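Local coordinates for dimethylsulfoniopropionate lyase (Roseovarius nubinhibens, PDB 4B29), which probably cleaves dimethylsulfoniopropionate, releasing dimethyl sulfide, with a zinc ion held in a cupin-type beta barrel, at residues L164-L167 against P171-M174; R181-P184 against P188-M191. One frame throughout, in Å; residues are numbered along the deposited sequence.

Contact 1: residues L164-L167 against P171-M174; sequences LFHL and PDLM
P171 comes up to F165 through backbone alone, its carbonyl O 4.1 Å from F165 O, a matter of proximity and not of bonding. D172 follows beside the turn that closes the hairpin, and its CA makes a CA-H...O contact with F165 O at 3.3 Å. Its carboxylate meets the ring edge of H166, where OD1 takes a weak, bent bond from H166 ND1 (2.9 Å, 144° at the hydrogen). OD1 approaches near the imidazole plane, but carboxylate and ring are turned 73° against each other. A water bridges OD1 and L167 N, lying 2.8 Å from the latter, although other acceptors compete for its protons; the other ring nitrogen, H166 NE2, bonds to T192 OG1. This is a beta hairpin, strands 163-167 and 173-175, at the margin of the five-stranded sheet of the cupin barrel. L173 and F165 form its hydrogen-bonded pair: F165 N gives to L173 O at 2.8 Å, almost straight at 171°, and L173 N returns a bond to F165 O at 3.0 Å. M174 pairs with L164 without such bonds. Bends at chi2 and chi3 fold its thioether back alongside the neighbouring strand, so that CE rests 4.0 Å from L164 CB.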
# COMPACT_ATOMS: atom_id res chain seq x y z
N LEU A 164 12.66 5.17 4.17
CA LEU A 164 12.82 6.61 4.33
C LEU A 164 11.85 7.32 3.41
O LEU A 164 11.92 7.12 2.19
CB LEU A 164 14.28 6.99 3.99
CG LEU A 164 14.59 8.47 4.22
CD1 LEU A 164 14.46 8.83 5.70
CD2 LEU A 164 16.05 8.71 3.64
N PHE A 165 10.98 8.14 4.02
CA PHE A 165 9.91 8.86 3.31
C PHE A 165 10.23 10.32 3.11
O PHE A 165 10.57 11.02 4.07
CB PHE A 165 8.61 8.74 4.09
CG PHE A 165 7.95 7.40 3.92
CD1 PHE A 165 8.43 6.23 4.58
CD2 PHE A 165 6.88 7.29 3.00
CE1 PHE A 165 7.83 4.98 4.40
CE2 PHE A 165 6.23 6.02 2.82
CZ PHE A 165 6.70 4.89 3.51
N HIS A 166 10.14 10.76 1.84
CA HIS A 166 10.41 12.13 1.42
C HIS A 166 9.11 12.82 1.03
O HIS A 166 8.22 12.16 0.42
CB HIS A 166 11.29 12.12 0.16
CG HIS A 166 12.54 11.30 0.29
ND1 HIS A 166 13.64 11.75 1.01
CD2 HIS A 166 12.86 10.08 -0.19
CE1 HIS A 166 14.59 10.82 0.96
NE2 HIS A 166 14.15 9.81 0.23
N LEU A 167 8.99 14.09 1.38
CA LEU A 167 7.79 14.87 0.98
C LEU A 167 8.19 16.29 0.75
O LEU A 167 8.87 16.89 1.59
CB LEU A 167 6.75 14.79 2.14
CG LEU A 167 5.47 15.63 2.02
CD1 LEU A 167 4.64 15.21 0.77
CD2 LEU A 167 4.63 15.54 3.31
N PRO A 171 9.82 17.39 6.42
CA PRO A 171 11.03 16.63 6.78
C PRO A 171 11.06 15.24 6.16
O PRO A 171 10.00 14.67 5.80
CB PRO A 171 10.92 16.49 8.32
CG PRO A 171 9.98 17.56 8.75
CD PRO A 171 9.00 17.74 7.59
N ASP A 172 12.23 14.66 6.03
CA ASP A 172 12.33 13.23 5.76
C ASP A 172 12.01 12.48 7.05
O ASP A 172 12.41 12.91 8.14
CB ASP A 172 13.76 12.85 5.33
CG ASP A 172 14.04 13.18 3.86
OD1 ASP A 172 13.15 13.63 3.11
OD2 ASP A 172 15.19 12.94 3.43
N LEU A 173 11.33 11.34 6.92
CA LEU A 173 10.99 10.49 8.10
C LEU A 173 11.32 9.06 7.80
O LEU A 173 10.93 8.50 6.76
CB LEU A 173 9.46 10.58 8.42
CG LEU A 173 8.93 11.98 8.71
CD1 LEU A 173 7.36 11.92 8.81
CD2 LEU A 173 9.54 12.58 10.03
N MET A 174 12.00 8.38 8.74
CA MET A 174 12.24 6.96 8.58
C MET A 174 11.14 6.24 9.34
O MET A 174 11.01 6.42 10.56
CB MET A 174 13.61 6.64 9.22
CG MET A 174 13.99 5.18 9.04
SD MET A 174 14.39 4.68 7.37
CE MET A 174 16.07 5.35 7.19
O HOH W 1 11.14 15.30 2.76

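Contact 2: residues R181-P184 against P188-M191; sequences RFHP and PHAM. With ZN (zinc ion), chain J.
The imidazoles of H183 and H189 lie face against face in an offset stack, with centroids 3.9 Å apart and planes inclined by 27°. Over the H183 face sits H189 CG, displaced toward the rim; in return H183 ND1 stands above the H189 ring, likewise off-centre, 3.3 Å from H189 CD2. The overlap extends to the root of the second side chain, where H189 CB makes a CH-pi contact 3.9 Å from the centroid of the H183 ring.

At the edge of the H189 ring, NE2 binds the zinc ion at 2.0 Å, and elsewhere on the rim ND1 is hydrogen-bonded to A187 O. With metal and carbonyl gripping its two nitrogens, the rotation of this imidazole is fixed. Its chi1 of 42° sets CG between the backbone N and the carbonyl carbon, a crowded position that swings the ring across to H183.

H183 does not itself bind the metal. Its ND1 is hydrogen-bonded to E154 OE1, the same oxygen that coordinates zinc, which makes H183 a second-shell residue that would help to position the carboxylate and probably polarise it. H150 and E154 join H189 as the protein ligands, and H150 and H148 pack their rings against H189. A buried histidine-rich metal centre of this kind, lining the inside of a beta barrel, is the hallmark of the cupin fold.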
# COMPACT_ATOMS: atom_id res chain seq x y z
N ARG A 181 2.01 8.45 7.59
CA ARG A 181 2.36 9.77 7.09
C ARG A 181 1.27 10.29 6.16
O ARG A 181 0.89 9.53 5.24
CB ARG A 181 3.66 9.75 6.34
CG ARG A 181 4.12 11.27 6.30
CD ARG A 181 5.16 11.61 5.28
NE ARG A 181 5.66 12.91 5.71
CZ ARG A 181 6.92 13.31 5.58
NH1 ARG A 181 7.78 12.60 4.89
NH2 ARG A 181 7.25 14.46 6.15
N PHE A 182 0.85 11.55 6.38
CA PHE A 182 -0.16 12.18 5.50
C PHE A 182 0.53 12.86 4.31
O PHE A 182 1.54 13.60 4.49
CB PHE A 182 -0.86 13.24 6.32
CG PHE A 182 -1.81 14.10 5.53
CD1 PHE A 182 -2.97 13.55 5.00
CD2 PHE A 182 -1.57 15.45 5.40
CE1 PHE A 182 -3.89 14.35 4.31
CE2 PHE A 182 -2.52 16.29 4.69
CZ PHE A 182 -3.66 15.71 4.16
N HIS A 183 0.02 12.63 3.10
CA HIS A 183 0.50 13.35 1.91
C HIS A 183 -0.61 14.26 1.41
O HIS A 183 -1.64 13.79 0.96
CB HIS A 183 0.85 12.38 0.79
CG HIS A 183 2.07 11.54 1.10
ND1 HIS A 183 2.27 10.29 0.56
CD2 HIS A 183 3.10 11.76 1.95
CE1 HIS A 183 3.42 9.80 1.02
NE2 HIS A 183 3.95 10.68 1.85
N PRO A 184 -0.42 15.57 1.54
CA PRO A 184 -1.47 16.48 1.10
C PRO A 184 -1.61 16.44 -0.42
O PRO A 184 -0.70 16.01 -1.16
CB PRO A 184 -1.00 17.89 1.52
CG PRO A 184 0.24 17.66 2.34
CD PRO A 184 0.74 16.23 2.18
N PRO A 188 4.48 16.45 -4.06
CA PRO A 188 5.29 15.32 -4.48
C PRO A 188 5.94 14.62 -3.29
O PRO A 188 6.30 15.28 -2.29
CB PRO A 188 6.35 15.93 -5.37
CG PRO A 188 5.74 17.21 -5.89
CD PRO A 188 4.89 17.70 -4.74
N HIS A 189 6.05 13.30 -3.39
CA HIS A 189 6.65 12.50 -2.32
C HIS A 189 7.50 11.42 -2.95
O HIS A 189 7.36 11.11 -4.16
CB HIS A 189 5.55 11.95 -1.36
CG HIS A 189 4.33 11.43 -2.07
ND1 HIS A 189 3.37 12.27 -2.59
CD2 HIS A 189 3.90 10.16 -2.29
CE1 HIS A 189 2.40 11.54 -3.13
NE2 HIS A 189 2.68 10.27 -2.92
N ALA A 190 8.34 10.79 -2.14
CA ALA A 190 9.20 9.72 -2.65
C ALA A 190 9.60 8.83 -1.49
O ALA A 190 9.27 9.11 -0.34
CB ALA A 190 10.47 10.35 -3.33
N MET A 191 10.23 7.69 -1.79
CA MET A 191 10.55 6.78 -0.70
C MET A 191 11.77 5.93 -1.12
O MET A 191 11.85 5.52 -2.26
CB MET A 191 9.36 5.83 -0.49
CG MET A 191 9.50 4.95 0.77
SD MET A 191 8.29 3.56 0.74
CE MET A 191 9.00 2.59 -0.58
ZN ZN J . 1.17 8.96 -3.21

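Contacts 1 and 2 follow one another along the chain, their centres about 8 Å apart, and are joined through the sheet in which strands 163-167 and 189-192 are neighbours. H166 N is probably hydrogen-bonded to A190 O at 2.9 Å, and H166 O packs 3.2 Å from H189 CB. R181 reaches back to the hairpin: its NH2 lies 2.8 Å from P171 O, a probable hydrogen bond. Contact 2 supplies one zinc ligand and a second-shell histidine, whereas contact 1 stands further out, with the F165 side chain about 8 Å from the metal at nearest atoms and that of H166 about 6 Å from the side chain of H189.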